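Local coordinates for putative polyprenyl synthetase (Streptomyces coelicolor, PDB 3NF2), which probably joins isoprenoid diphosphate units into longer prenyl diphosphates, as a magnesium-dependent prenyltransferase of the FPP/GGPP synthase family, at residues A255-G260 against E265-I270; G228-P233 against G299-T304. One frame throughout, in Å; residues are numbered along the deposited sequence.

Contact 1: residues A255-G260 against E265-I270; sequences AALAAG and ERLGEI
Ala-256 and Leu-257 on the last turns of helix 251-259 face Leu-267 and Gly-268 on helix 262-275, two successive helices joined by a short turn in the all-helical isoprenoid synthase fold. The axes of 255-259 and 265-270 come within 8.5 Å and cross at -119°, so the chain doubles back steeply without becoming antiparallel. The backbones are nearest at Gly-260 and Glu-265, 6.1 Å between CA atoms, and almost as near at Leu-257 and Gly-268. Gly-260, the residue that leaves the first helix, has a positive phi of 77°, and with its psi a side chain would press on the preceding carbonyl oxygen; glycine suits this exit.

No hydrogen bond links the two segments, and the packing between them is apolar. Leu-267 carries CG anti to the backbone N (chi1 177°), a setting that sends CD2 across to the first helix, where it lies 3.6 Å from Ala-256 CB. The small methyl of Ala-256 leaves room for this branch. Leu-257 turns its CG away from its own carbonyl carbon, and the two leucines cross at about a right angle, with CD2 of Leu-257 resting 3.7 Å from CD2 of Leu-267. Ile-295 of helix 285-297 touches both Ala-256 and Leu-267, continuing the apolar packing beyond the pair of helices. Across the turn, Ser-264 OG in the first turn of helix 262-275 hydrogen-bonds to Ala-256 O, tying the end of one helix to the start of the next.

Gly-268, lacking a side chain, lets a leucine branch settle directly on helix backbone: Leu-257 CD2 sits 3.6 Å from Gly-268 N and equally near Gly-268 CA.

Contact 2: residues G228-P233 against G299-T304; sequences GIWGDP and GGREWT. With SO4 (sulfate ion), chain F.
Trp-230, in the last turn of helix 203-230, meets Arg-301 in the first turn of helix 300-319, one flat group laid on another at the protein surface. Ile-229 comes first: its CG2 lies over the centre of the indole, on the face opposite Arg-301, leaving the tryptophan sandwiched between a branched aliphatic group and a cation.

The indole of Trp-230 spans nearly the whole arginine side chain. CH2 at its far end touches Arg-301 CB at 3.6 Å, and Arg-301 CD stands 3.9 Å above the centroid of the Trp-230 six-membered ring in a CH-pi contact. Farther along, the guanidinium lies nearly parallel to the indole, planes 5° apart, with Arg-301 CZ 3.9 Å from the centroid of the Trp-230 five-membered ring: a cation-pi stack. Arg-301 covers this length because CG is anti to the backbone N (chi1 -177°) and the chain stays extended to NE. Gly-231 is the first residue past the helix, and Asp-232 takes the N-cap position of helix 233-236.

A sulfate, probably from the crystallisation liquor, lies at the guanidinium edge. Arg-301 NH1 donates to sulfate O3 over 2.9 Å, and Arg-301 NH2 donates to O1 over 2.7 Å, both nearly straight. Glu-296 forms a salt bridge with NH1 as well.

Stacking uses the face of the guanidinium while its N-H groups point outward along the rim, so the same arginine can lie on tryptophan and grip an anion; the indole and Glu-296 would both be expected to favour its positive charge.

Following the chain from its N terminus, helix 203-230 comes first and ends in the earlier half of contact 2. Helices 233-236 and 242-245 lead to helix 251-259, which is followed after a short turn by helix 262-275, closing the short loop of contact 1. Helix 285-297 then brings the chain back to helix 300-319, whose start completes contact 2 and closes a much longer loop that encloses contact 1 entirely. The contact centres are about 15 Å apart, yet they meet: Ala-255 CB packs 3.7 Å from Trp-303 CE3. Helix 285-297 touches both, binding the helix pair of contact 1 to the helix ends of contact 2.

Contact 1: residues A255-G260 against E265-I270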
# COMPACT_ATOMS: atom_id res chain seq x y z
N ALA A 255 1.21 16.59 27.41
CA ALA A 255 0.65 17.76 28.10
C ALA A 255 1.34 18.02 29.45
O ALA A 255 1.57 19.17 29.81
CB ALA A 255 -0.85 17.61 28.29
N ALA A 256 1.67 16.95 30.17
CA ALA A 256 2.42 17.06 31.40
C ALA A 256 3.82 17.65 31.15
O ALA A 256 4.26 18.50 31.92
CB ALA A 256 2.53 15.70 32.05
N LEU A 257 4.50 17.21 30.09
CA LEU A 257 5.85 17.69 29.76
C LEU A 257 5.87 19.16 29.39
O LEU A 257 6.81 19.88 29.74
CB LEU A 257 6.49 16.87 28.64
CG LEU A 257 6.83 15.42 28.99
CD1 LEU A 257 7.33 14.67 27.76
CD2 LEU A 257 7.86 15.35 30.11
N ALA A 258 4.82 19.60 28.69
CA ALA A 258 4.75 20.97 28.20
C ALA A 258 4.39 21.96 29.30
O ALA A 258 4.54 23.18 29.12
CB ALA A 258 3.74 21.08 27.05
N ALA A 259 3.92 21.44 30.43
CA ALA A 259 3.42 22.26 31.53
C ALA A 259 4.46 23.15 32.21
O ALA A 259 4.19 24.32 32.44
CB ALA A 259 2.70 21.40 32.57
N GLY A 260 5.62 22.62 32.54
CA GLY A 260 6.54 23.36 33.44
C GLY A 260 6.10 23.29 34.91
O GLY A 260 4.91 23.07 35.22
N GLU A 265 9.03 19.08 35.23
CA GLU A 265 10.49 19.02 35.10
C GLU A 265 11.01 17.64 35.48
O GLU A 265 11.82 17.06 34.77
CB GLU A 265 11.18 20.10 35.94
CG GLU A 265 10.79 21.55 35.61
CD GLU A 265 11.49 22.13 34.38
OE1 GLU A 265 12.56 21.62 33.98
OE2 GLU A 265 10.96 23.12 33.82
N ARG A 266 10.52 17.10 36.59
CA ARG A 266 10.99 15.79 37.06
C ARG A 266 10.56 14.64 36.14
O ARG A 266 11.33 13.70 35.90
CB ARG A 266 10.56 15.54 38.51
CG ARG A 266 11.10 14.24 39.11
CD ARG A 266 12.63 14.16 39.02
NE ARG A 266 13.11 12.85 39.42
CZ ARG A 266 14.35 12.40 39.23
NH1 ARG A 266 14.67 11.18 39.64
NH2 ARG A 266 15.26 13.16 38.62
N LEU A 267 9.34 14.73 35.62
CA LEU A 267 8.86 13.75 34.64
C LEU A 267 9.74 13.74 33.38
O LEU A 267 10.06 12.66 32.86
CB LEU A 267 7.39 14.03 34.29
CG LEU A 267 6.79 13.13 33.21
CD1 LEU A 267 6.46 11.75 33.76
CD2 LEU A 267 5.58 13.77 32.59
N GLY A 268 10.12 14.92 32.91
CA GLY A 268 11.08 15.07 31.80
C GLY A 268 12.40 14.35 32.01
O GLY A 268 12.87 13.64 31.11
N GLU A 269 12.99 14.51 33.19
CA GLU A 269 14.25 13.86 33.54
C GLU A 269 14.10 12.34 33.55
O GLU A 269 14.95 11.62 33.02
CB GLU A 269 14.75 14.34 34.91
CG GLU A 269 15.17 15.81 34.95
CD GLU A 269 15.27 16.38 36.37
OE1 GLU A 269 15.25 15.60 37.35
OE2 GLU A 269 15.38 17.62 36.49
N ILE A 270 13.00 11.87 34.13
CA ILE A 270 12.73 10.45 34.29
C ILE A 270 12.48 9.74 32.95
O ILE A 270 13.05 8.68 32.70
CB ILE A 270 11.54 10.23 35.26
CG1 ILE A 270 11.95 10.56 36.69
CG2 ILE A 270 11.03 8.81 35.20
CD1 ILE A 270 10.80 10.55 37.67

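Contact 2: residues G228-P233 against G299-T304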
# COMPACT_ATOMS: atom_id res chain seq x y z
N GLY A 228 -5.39 4.25 28.31
CA GLY A 228 -4.08 3.58 28.16
C GLY A 228 -3.22 3.68 29.42
O GLY A 228 -2.44 2.78 29.73
N ILE A 229 -3.35 4.79 30.15
CA ILE A 229 -2.68 4.91 31.44
C ILE A 229 -3.56 4.48 32.63
O ILE A 229 -3.23 3.53 33.33
CB ILE A 229 -2.10 6.32 31.67
CG1 ILE A 229 -1.20 6.73 30.49
CG2 ILE A 229 -1.34 6.37 33.01
CD1 ILE A 229 -0.92 8.22 30.42
N TRP A 230 -4.68 5.16 32.86
CA TRP A 230 -5.45 4.92 34.10
C TRP A 230 -6.55 3.87 34.05
O TRP A 230 -7.31 3.74 35.01
CB TRP A 230 -6.01 6.23 34.64
CG TRP A 230 -4.93 7.13 35.11
CD1 TRP A 230 -4.29 7.08 36.31
CD2 TRP A 230 -4.34 8.21 34.38
NE1 TRP A 230 -3.34 8.07 36.39
CE2 TRP A 230 -3.35 8.79 35.22
CE3 TRP A 230 -4.56 8.76 33.11
CZ2 TRP A 230 -2.58 9.88 34.82
CZ3 TRP A 230 -3.79 9.85 32.71
CH2 TRP A 230 -2.80 10.39 33.57
N GLY A 231 -6.63 3.13 32.95
CA GLY A 231 -7.67 2.13 32.75
C GLY A 231 -7.50 0.89 33.60
O GLY A 231 -6.38 0.41 33.81
N ASP A 232 -8.62 0.37 34.09
CA ASP A 232 -8.66 -0.83 34.91
C ASP A 232 -8.58 -2.06 34.00
O ASP A 232 -9.33 -2.14 33.03
CB ASP A 232 -9.96 -0.83 35.72
CG ASP A 232 -10.12 -2.06 36.62
OD1 ASP A 232 -9.11 -2.53 37.21
OD2 ASP A 232 -11.26 -2.54 36.75
N PRO A 233 -7.65 -3.01 34.29
CA PRO A 233 -7.48 -4.29 33.57
C PRO A 233 -8.76 -5.11 33.34
O PRO A 233 -8.79 -5.95 32.43
CB PRO A 233 -6.54 -5.08 34.48
CG PRO A 233 -5.71 -4.05 35.14
CD PRO A 233 -6.54 -2.79 35.24
N GLY A 299 -0.82 18.19 35.63
CA GLY A 299 -2.05 18.58 34.94
C GLY A 299 -2.25 17.91 33.59
O GLY A 299 -3.00 18.41 32.76
N GLY A 300 -1.57 16.78 33.38
CA GLY A 300 -1.67 16.03 32.13
C GLY A 300 -3.01 15.33 31.91
O GLY A 300 -3.59 15.42 30.83
N ARG A 301 -3.49 14.65 32.95
CA ARG A 301 -4.76 13.94 32.90
C ARG A 301 -5.93 14.89 32.67
O ARG A 301 -6.74 14.69 31.75
CB ARG A 301 -4.98 13.18 34.20
CG ARG A 301 -6.23 12.35 34.22
CD ARG A 301 -6.31 11.61 35.52
NE ARG A 301 -7.22 10.48 35.44
CZ ARG A 301 -7.38 9.60 36.42
NH1 ARG A 301 -6.68 9.72 37.53
NH2 ARG A 301 -8.22 8.58 36.27
N GLU A 302 -6.00 15.91 33.52
CA GLU A 302 -7.04 16.93 33.44
C GLU A 302 -7.09 17.59 32.08
O GLU A 302 -8.17 17.70 31.49
CB GLU A 302 -6.83 17.99 34.54
CG GLU A 302 -7.90 19.08 34.58
CD GLU A 302 -9.31 18.54 34.87
OE1 GLU A 302 -9.44 17.59 35.67
OE2 GLU A 302 -10.28 19.07 34.29
N TRP A 303 -5.93 18.02 31.58
CA TRP A 303 -5.85 18.66 30.27
C TRP A 303 -6.42 17.76 29.16
O TRP A 303 -7.09 18.26 28.25
CB TRP A 303 -4.43 19.08 29.91
CG TRP A 303 -4.40 19.97 28.72
CD1 TRP A 303 -4.53 21.33 28.71
CD2 TRP A 303 -4.28 19.57 27.34
NE1 TRP A 303 -4.47 21.81 27.41
CE2 TRP A 303 -4.33 20.75 26.56
CE3 TRP A 303 -4.14 18.33 26.70
CZ2 TRP A 303 -4.23 20.72 25.16
CZ3 TRP A 303 -4.05 18.30 25.32
CH2 TRP A 303 -4.09 19.50 24.56
N THR A 304 -6.16 16.46 29.26
CA THR A 304 -6.60 15.52 28.24
C THR A 304 -8.11 15.22 28.33
O THR A 304 -8.77 15.03 27.30
CB THR A 304 -5.76 14.22 28.26
OG1 THR A 304 -4.37 14.56 28.26
CG2 THR A 304 -6.07 13.33 27.05
S SO4 F . -8.12 6.70 39.47
O1 SO4 F . -8.82 6.80 38.19
O2 SO4 F . -7.47 5.39 39.57
O3 SO4 F . -7.11 7.75 39.56
O4 SO4 F . -9.09 6.85 40.55